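Local coordinates for protein (glyceraldehyde 3-phosphate dehydrogenase) (Sulfolobus solfataricus, PDB 1B7G), which catalyses the phosphorylating oxidation of D-glyceraldehyde 3-phosphate in glycolysis, using NAD or NADP with a marked preference for NADP, at residues R135-T147 / Y296-N308. The protein carries 1 engineered substitution. Sequence-based numbering, arbitrary orientation.
Sequences RVVSCNTTALLRT and YAVHQESIVVPEN. With SO4 (sulfate ion), chain C.
The Arg146 guanidinium has Ile303 over one face, where CD1 sits toward the border, 3.7 Å above the plane. The Glu307 carboxylate lies at the guanidinium's edge and close to its plane. Two arginine nitrogens reach the same oxygen: Arg146 NE to Glu307 OE2 is 3.0 Å and Arg146 NH2 to Glu307 OE2 is 2.8 Å. Arg146 NH2 meets the anti lone pair of OE2, while NE comes from above the carboxylate plane. The arginine chain, extended from CG to NE, carries the group there, and Glu307 bends at chi2 (-58°) to meet it. Arg146 NH2 also gives a weak hydrogen bond to the backbone oxygen of Ile303. Arg245 forms a second salt bridge to OE2. Two arginines on this buried carboxylate would favour its charged form.

The Tyr296 ring has Val298 CG2 level with it at the edge. Ala143 CB and Thr147 OG1 approach the ring obliquely, and Leu144 CD2 reaches the hydroxyl. Ala143 CB is pressed against Val298 CG2 at 3.4 Å, a tight carbon pair. Ile303 CG2 meets Cys139 CB at 3.6 Å, and Ile303 CD1 also touches Ala143 CB. Val304 CG1 packs on Thr142 OG1, which donates to Ser138 O. Cys139 SG lies 3.3 Å from Gln300 O.

Ser138 caps helix 139-152 by accepting from Thr141 N. A sulfate sits at this helix start, held by Ser138 OG, Asn140 N and Asn140 ND2. His193 and Arg166 also bond to it. Asn140 OD1 is held by His221.

Strand 291-298 of the catalytic-domain sheet and helix 304-315 pack against helix 139-152, which follows Rossmann-type strand 133-136. The start of that helix belongs to the GAPDH active site, with Cys139 probably the nucleophile as in relatives and Gln300 probably an NAD contact.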
ATOM      1  N   ARG A 135       0.771  29.611   0.047  1.00 28.58           N
ATOM      2  CA  ARG A 135      -0.048  28.567  -0.586  1.00 25.96           C
ATOM      3  C   ARG A 135       0.887  27.553  -1.219  1.00 24.15           C
ATOM      4  O   ARG A 135       1.695  27.930  -2.066  1.00 25.49           O
ATOM      5  CB  ARG A 135      -0.989  29.104  -1.683  1.00 26.33           C
ATOM      6  CG  ARG A 135      -1.867  27.946  -2.235  1.00 24.60           C
ATOM      7  CD  ARG A 135      -2.706  28.482  -3.423  1.00 25.48           C
ATOM      8  NE  ARG A 135      -1.815  28.876  -4.513  1.00 26.26           N
ATOM      9  CZ  ARG A 135      -2.186  28.970  -5.786  1.00 33.42           C
ATOM     10  NH1 ARG A 135      -3.421  28.640  -6.137  1.00 27.88           N
ATOM     11  NH2 ARG A 135      -1.297  29.306  -6.703  1.00 25.59           N
ATOM     12  N   VAL A 136       0.949  26.342  -0.681  1.00 24.71           N
ATOM     13  CA  VAL A 136       1.764  25.317  -1.334  1.00 22.95           C
ATOM     14  C   VAL A 136       0.968  24.903  -2.596  1.00 25.76           C
ATOM     15  O   VAL A 136      -0.174  24.499  -2.460  1.00 24.36           O
ATOM     16  CB  VAL A 136       1.997  24.094  -0.450  1.00 31.05           C
ATOM     17  CG1 VAL A 136       2.579  22.938  -1.276  1.00 22.39           C
ATOM     18  CG2 VAL A 136       2.951  24.412   0.742  1.00 23.00           C
ATOM     19  N   VAL A 137       1.558  24.969  -3.777  1.00 25.80           N
ATOM     20  CA  VAL A 137       0.828  24.645  -5.009  1.00 28.56           C
ATOM     21  C   VAL A 137       0.337  23.191  -5.004  1.00 25.27           C
ATOM     22  O   VAL A 137       0.749  22.369  -4.182  1.00 27.61           O
ATOM     23  CB  VAL A 137       1.656  24.874  -6.274  1.00 23.76           C
ATOM     24  CG1 VAL A 137       1.526  26.339  -6.730  1.00 33.57           C
ATOM     25  CG2 VAL A 137       3.114  24.516  -6.076  1.00 24.43           C
ATOM     26  N   SER A 138      -0.562  22.877  -5.953  1.00 24.23           N
ATOM     27  CA  SER A 138      -1.152  21.534  -5.994  1.00 18.83           C
ATOM     28  C   SER A 138      -0.114  20.486  -6.267  1.00 20.34           C
ATOM     29  O   SER A 138       1.028  20.744  -6.684  1.00 24.99           O
ATOM     30  CB  SER A 138      -2.255  21.494  -7.104  1.00 21.65           C
ATOM     31  OG  SER A 138      -1.551  21.434  -8.376  1.00 19.84           O
ATOM     32  N   CYS A 139      -0.506  19.207  -6.162  1.00 20.71           N
ATOM     33  CA  CYS A 139       0.386  18.097  -6.418  1.00 21.92           C
ATOM     34  C   CYS A 139       0.996  18.125  -7.831  1.00 23.25           C
ATOM     35  O   CYS A 139       2.180  17.894  -8.009  1.00 20.91           O
ATOM     36  CB  CYS A 139      -0.448  16.772  -6.287  1.00 29.02           C
ATOM     37  SG  CYS A 139      -1.277  16.663  -4.655  1.00 41.13           S
ATOM     38  N   ASN A 140       0.158  18.348  -8.866  1.00 20.56           N
ATOM     39  CA  ASN A 140       0.748  18.323 -10.220  1.00 22.66           C
ATOM     40  C   ASN A 140       1.466  19.628 -10.506  1.00 18.77           C
ATOM     41  O   ASN A 140       2.450  19.617 -11.239  1.00 21.46           O
ATOM     42  CB  ASN A 140      -0.356  18.020 -11.259  1.00 26.18           C
ATOM     43  CG  ASN A 140      -0.692  16.529 -11.226  1.00 25.88           C
ATOM     44  OD1 ASN A 140       0.209  15.692 -11.220  1.00 21.08           O
ATOM     45  ND2 ASN A 140      -1.958  16.183 -11.204  1.00 21.63           N
ATOM     46  N   THR A 141       1.060  20.737  -9.844  1.00 21.61           N
ATOM     47  CA  THR A 141       1.796  21.987 -10.079  1.00 21.11           C
ATOM     48  C   THR A 141       3.197  21.841  -9.486  1.00 23.26           C
ATOM     49  O   THR A 141       4.211  22.280 -10.025  1.00 23.55           O
ATOM     50  CB  THR A 141       1.085  23.183  -9.441  1.00 19.93           C
ATOM     51  OG1 THR A 141      -0.287  23.224  -9.869  1.00 24.56           O
ATOM     52  CG2 THR A 141       1.760  24.493  -9.864  1.00 16.46           C
ATOM     53  N   THR A 142       3.233  21.218  -8.284  1.00 23.38           N
ATOM     54  CA  THR A 142       4.528  20.968  -7.637  1.00 21.17           C
ATOM     55  C   THR A 142       5.463  20.173  -8.507  1.00 22.86           C
ATOM     56  O   THR A 142       6.665  20.454  -8.586  1.00 22.46           O
ATOM     57  CB  THR A 142       4.347  20.264  -6.287  1.00 20.54           C
ATOM     58  OG1 THR A 142       3.590  21.087  -5.382  1.00 22.83           O
ATOM     59  CG2 THR A 142       5.689  19.961  -5.624  1.00 23.92           C
ATOM     60  N   ALA A 143       4.954  19.081  -9.140  1.00 21.83           N
ATOM     61  CA  ALA A 143       5.829  18.231  -9.929  1.00 26.37           C
ATOM     62  C   ALA A 143       6.361  19.013 -11.143  1.00 18.54           C
ATOM     63  O   ALA A 143       7.531  18.890 -11.453  1.00 21.24           O
ATOM     64  CB  ALA A 143       5.072  16.968 -10.368  1.00 22.26           C
ATOM     65  N   LEU A 144       5.527  19.869 -11.714  1.00 18.71           N
ATOM     66  CA  LEU A 144       5.995  20.687 -12.864  1.00 27.22           C
ATOM     67  C   LEU A 144       7.082  21.691 -12.411  1.00 26.63           C
ATOM     68  O   LEU A 144       8.090  21.857 -13.073  1.00 20.11           O
ATOM     69  CB  LEU A 144       4.801  21.416 -13.441  1.00 26.19           C
ATOM     70  CG  LEU A 144       3.835  20.701 -14.412  1.00 22.71           C
ATOM     71  CD1 LEU A 144       2.518  21.453 -14.417  1.00 25.09           C
ATOM     72  CD2 LEU A 144       4.425  20.655 -15.819  1.00 24.03           C
ATOM     73  N   LEU A 145       6.892  22.360 -11.267  1.00 23.37           N
ATOM     74  CA  LEU A 145       7.874  23.297 -10.743  1.00 28.50           C
ATOM     75  C   LEU A 145       9.199  22.660 -10.376  1.00 27.83           C
ATOM     76  O   LEU A 145      10.243  23.207 -10.764  1.00 23.41           O
ATOM     77  CB  LEU A 145       7.318  24.068  -9.528  1.00 17.79           C
ATOM     78  CG  LEU A 145       6.220  25.064  -9.953  1.00 28.52           C
ATOM     79  CD1 LEU A 145       5.461  25.573  -8.743  1.00 27.13           C
ATOM     80  CD2 LEU A 145       6.877  26.164 -10.788  1.00 21.49           C
ATOM     81  N   ARG A 146       9.205  21.493  -9.735  1.00 27.89           N
ATOM     82  CA  ARG A 146      10.462  20.847  -9.409  1.00 25.08           C
ATOM     83  C   ARG A 146      11.229  20.528 -10.704  1.00 30.01           C
ATOM     84  O   ARG A 146      12.437  20.607 -10.707  1.00 25.41           O
ATOM     85  CB  ARG A 146      10.336  19.559  -8.615  1.00 21.39           C
ATOM     86  CG  ARG A 146       9.617  19.765  -7.250  1.00 20.00           C
ATOM     87  CD  ARG A 146       9.815  18.402  -6.521  1.00 17.79           C
ATOM     88  NE  ARG A 146       9.154  18.465  -5.210  1.00 21.84           N
ATOM     89  CZ  ARG A 146       8.647  17.383  -4.608  1.00 19.80           C
ATOM     90  NH1 ARG A 146       8.795  16.174  -5.155  1.00 20.43           N
ATOM     91  NH2 ARG A 146       8.049  17.556  -3.441  1.00 17.91           N
ATOM     92  N   THR A 147      10.491  20.018 -11.704  1.00 20.21           N
ATOM     93  CA  THR A 147      11.161  19.660 -12.962  1.00 21.64           C
ATOM     94  C   THR A 147      11.665  20.920 -13.670  1.00 20.89           C
ATOM     95  O   THR A 147      12.830  20.916 -14.037  1.00 25.50           O
ATOM     96  CB  THR A 147      10.170  18.882 -13.875  1.00 25.34           C
ATOM     97  OG1 THR A 147       9.649  17.778 -13.110  1.00 22.84           O
ATOM     98  CG2 THR A 147      10.839  18.439 -15.142  1.00 21.69           C
ATOM     99  N   TYR A 296       6.722  11.661 -16.675  1.00 19.15           N
ATOM    100  CA  TYR A 296       6.974  11.283 -15.279  1.00 21.90           C
ATOM    101  C   TYR A 296       5.678  10.946 -14.577  1.00 22.90           C
ATOM    102  O   TYR A 296       4.570  11.373 -14.985  1.00 21.76           O
ATOM    103  CB  TYR A 296       7.808  12.395 -14.584  1.00 21.90           C
ATOM    104  CG  TYR A 296       7.252  13.795 -14.612  1.00 18.92           C
ATOM    105  CD1 TYR A 296       6.216  14.177 -13.747  1.00 15.85           C
ATOM    106  CD2 TYR A 296       7.757  14.760 -15.449  1.00 21.12           C
ATOM    107  CE1 TYR A 296       5.725  15.466 -13.774  1.00 20.31           C
ATOM    108  CE2 TYR A 296       7.287  16.060 -15.462  1.00 23.81           C
ATOM    109  CZ  TYR A 296       6.247  16.403 -14.641  1.00 25.98           C
ATOM    110  OH  TYR A 296       5.735  17.673 -14.686  1.00 25.57           O
ATOM    111  N   ALA A 297       5.829  10.171 -13.484  1.00 19.08           N
ATOM    112  CA  ALA A 297       4.696   9.884 -12.619  1.00 20.45           C
ATOM    113  C   ALA A 297       4.689  10.780 -11.392  1.00 24.57           C
ATOM    114  O   ALA A 297       5.762  11.232 -10.930  1.00 27.43           O
ATOM    115  CB  ALA A 297       4.680   8.408 -12.172  1.00 16.00           C
ATOM    116  N   VAL A 298       3.527  11.043 -10.815  1.00 18.69           N
ATOM    117  CA  VAL A 298       3.411  11.855  -9.608  1.00 20.31           C
ATOM    118  C   VAL A 298       2.534  11.115  -8.580  1.00 28.45           C
ATOM    119  O   VAL A 298       1.402  10.767  -8.893  1.00 20.07           O
ATOM    120  CB  VAL A 298       2.772  13.217  -9.885  1.00 24.83           C
ATOM    121  CG1 VAL A 298       2.613  14.056  -8.633  1.00 25.98           C
ATOM    122  CG2 VAL A 298       3.574  14.024 -10.947  1.00 16.76           C
ATOM    123  N   HIS A 299       3.071  10.833  -7.400  1.00 21.01           N
ATOM    124  CA  HIS A 299       2.256  10.212  -6.345  1.00 24.68           C
ATOM    125  C   HIS A 299       1.554  11.314  -5.586  1.00 26.56           C
ATOM    126  O   HIS A 299       2.140  11.966  -4.690  1.00 24.61           O
ATOM    127  CB  HIS A 299       3.066   9.307  -5.415  1.00 25.75           C
ATOM    128  CG  HIS A 299       2.177   8.662  -4.366  1.00 31.00           C
ATOM    129  ND1 HIS A 299       2.546   8.539  -3.051  1.00 30.14           N
ATOM    130  CD2 HIS A 299       0.935   8.154  -4.438  1.00 25.97           C
ATOM    131  CE1 HIS A 299       1.578   7.987  -2.354  1.00 25.14           C
ATOM    132  NE2 HIS A 299       0.581   7.715  -3.191  1.00 31.20           N
ATOM    133  N   GLN A 300       0.277  11.509  -5.897  1.00 21.71           N
ATOM    134  CA  GLN A 300      -0.465  12.650  -5.403  1.00 26.58           C
ATOM    135  C   GLN A 300      -0.727  12.599  -3.904  1.00 27.08           C
ATOM    136  O   GLN A 300      -0.976  13.656  -3.329  1.00 21.66           O
ATOM    137  CB  GLN A 300      -1.811  12.920  -6.084  1.00 26.31           C
ATOM    138  CG  GLN A 300      -2.861  11.837  -5.843  1.00 20.31           C
ATOM    139  CD  GLN A 300      -2.499  10.507  -6.429  1.00 24.19           C
ATOM    140  OE1 GLN A 300      -1.736  10.362  -7.409  1.00 21.78           O
ATOM    141  NE2 GLN A 300      -3.018   9.423  -5.846  1.00 26.56           N
ATOM    142  N   GLU A 301      -0.711  11.407  -3.312  1.00 25.41           N
ATOM    143  CA  GLU A 301      -0.978  11.417  -1.859  1.00 30.93           C
ATOM    144  C   GLU A 301       0.165  12.039  -1.046  1.00 24.24           C
ATOM    145  O   GLU A 301      -0.087  12.466   0.086  1.00 25.02           O
ATOM    146  CB  GLU A 301      -1.213   9.978  -1.398  1.00 22.86           C
ATOM    147  CG  GLU A 301      -2.504   9.377  -2.032  1.00 25.17           C
ATOM    148  CD  GLU A 301      -2.573   7.892  -1.588  1.00 24.85           C
ATOM    149  OE1 GLU A 301      -1.701   7.109  -2.007  1.00 27.95           O
ATOM    150  OE2 GLU A 301      -3.458   7.569  -0.798  1.00 28.84           O
ATOM    151  N   SER A 302       1.361  12.039  -1.577  1.00 27.60           N
ATOM    152  CA  SER A 302       2.518  12.481  -0.801  1.00 27.16           C
ATOM    153  C   SER A 302       3.418  13.553  -1.359  1.00 29.74           C
ATOM    154  O   SER A 302       4.276  14.023  -0.572  1.00 22.17           O
ATOM    155  CB  SER A 302       3.375  11.230  -0.552  1.00 26.16           C
ATOM    156  OG  SER A 302       3.991  10.722  -1.694  1.00 27.38           O
ATOM    157  N   ILE A 303       3.411  13.885  -2.635  1.00 21.47           N
ATOM    158  CA  ILE A 303       4.358  14.846  -3.169  1.00 22.66           C
ATOM    159  C   ILE A 303       4.427  16.165  -2.424  1.00 19.55           C
ATOM    160  O   ILE A 303       5.557  16.638  -2.195  1.00 25.17           O
ATOM    161  CB  ILE A 303       4.156  15.096  -4.688  1.00 18.15           C
ATOM    162  CG1 ILE A 303       5.213  16.116  -5.151  1.00 20.27           C
ATOM    163  CG2 ILE A 303       2.708  15.548  -4.950  1.00 17.74           C
ATOM    164  CD1 ILE A 303       5.389  16.149  -6.687  1.00 24.87           C
ATOM    165  N   VAL A 304       3.327  16.688  -1.890  1.00 21.99           N
ATOM    166  CA  VAL A 304       3.386  17.978  -1.219  1.00 26.59           C
ATOM    167  C   VAL A 304       3.777  17.900   0.256  1.00 28.27           C
ATOM    168  O   VAL A 304       3.928  18.968   0.879  1.00 21.82           O
ATOM    169  CB  VAL A 304       2.147  18.856  -1.376  1.00 26.28           C
ATOM    170  CG1 VAL A 304       1.895  19.189  -2.848  1.00 28.98           C
ATOM    171  CG2 VAL A 304       0.884  18.302  -0.743  1.00 23.90           C
ATOM    172  N   VAL A 305       3.900  16.733   0.829  1.00 23.38           N
ATOM    173  CA  VAL A 305       4.282  16.618   2.247  1.00 25.29           C
ATOM    174  C   VAL A 305       5.568  17.320   2.593  1.00 22.46           C
ATOM    175  O   VAL A 305       5.499  18.250   3.422  1.00 28.52           O
ATOM    176  CB  VAL A 305       4.236  15.132   2.662  1.00 26.24           C
ATOM    177  CG1 VAL A 305       4.715  14.894   4.090  1.00 25.50           C
ATOM    178  CG2 VAL A 305       2.759  14.705   2.533  1.00 19.09           C
ATOM    179  N   PRO A 306       6.718  17.049   1.990  1.00 22.99           N
ATOM    180  CA  PRO A 306       7.951  17.745   2.259  1.00 26.44           C
ATOM    181  C   PRO A 306       7.851  19.232   1.976  1.00 30.71           C
ATOM    182  O   PRO A 306       8.380  20.056   2.766  1.00 24.75           O
ATOM    183  CB  PRO A 306       9.026  17.029   1.474  1.00 19.99           C
ATOM    184  CG  PRO A 306       8.264  16.349   0.368  1.00 28.98           C
ATOM    185  CD  PRO A 306       6.893  16.039   0.908  1.00 25.67           C
ATOM    186  N   GLU A 307       7.090  19.665   0.969  1.00 27.10           N
ATOM    187  CA  GLU A 307       6.858  21.045   0.653  1.00 27.34           C
ATOM    188  C   GLU A 307       6.180  21.794   1.798  1.00 24.87           C
ATOM    189  O   GLU A 307       6.550  22.925   2.121  1.00 24.63           O
ATOM    190  CB  GLU A 307       5.976  21.211  -0.630  1.00 26.67           C
ATOM    191  CG  GLU A 307       6.554  20.482  -1.839  1.00 28.45           C
ATOM    192  CD  GLU A 307       7.949  20.918  -2.218  1.00 26.51           C
ATOM    193  OE1 GLU A 307       8.256  22.099  -1.954  1.00 23.44           O
ATOM    194  OE2 GLU A 307       8.788  20.108  -2.692  1.00 22.11           O
ATOM    195  N   ASN A 308       5.223  21.154   2.468  1.00 22.22           N
ATOM    196  CA  ASN A 308       4.543  21.801   3.588  1.00 21.51           C
ATOM    197  C   ASN A 308       5.518  21.979   4.772  1.00 27.14           C
ATOM    198  O   ASN A 308       5.449  23.006   5.475  1.00 27.81           O
ATOM    199  CB  ASN A 308       3.309  21.013   4.014  1.00 23.58           C
ATOM    200  CG  ASN A 308       2.040  21.358   3.275  1.00 26.46           C
ATOM    201  OD1 ASN A 308       1.314  22.276   3.655  1.00 26.98           O
ATOM    202  ND2 ASN A 308       1.757  20.630   2.202  1.00 27.05           N
TER
HETATM  203  S   SO4 C 601      -3.876  18.883  -9.433  1.00 25.27           S
HETATM  204  O1  SO4 C 601      -5.113  18.547  -8.741  1.00 34.33           O
HETATM  205  O2  SO4 C 601      -3.906  18.237 -10.857  1.00 29.64           O
HETATM  206  O3  SO4 C 601      -2.622  18.423  -8.842  1.00 30.69           O
HETATM  207  O4  SO4 C 601      -3.880  20.352  -9.559  1.00 30.27           O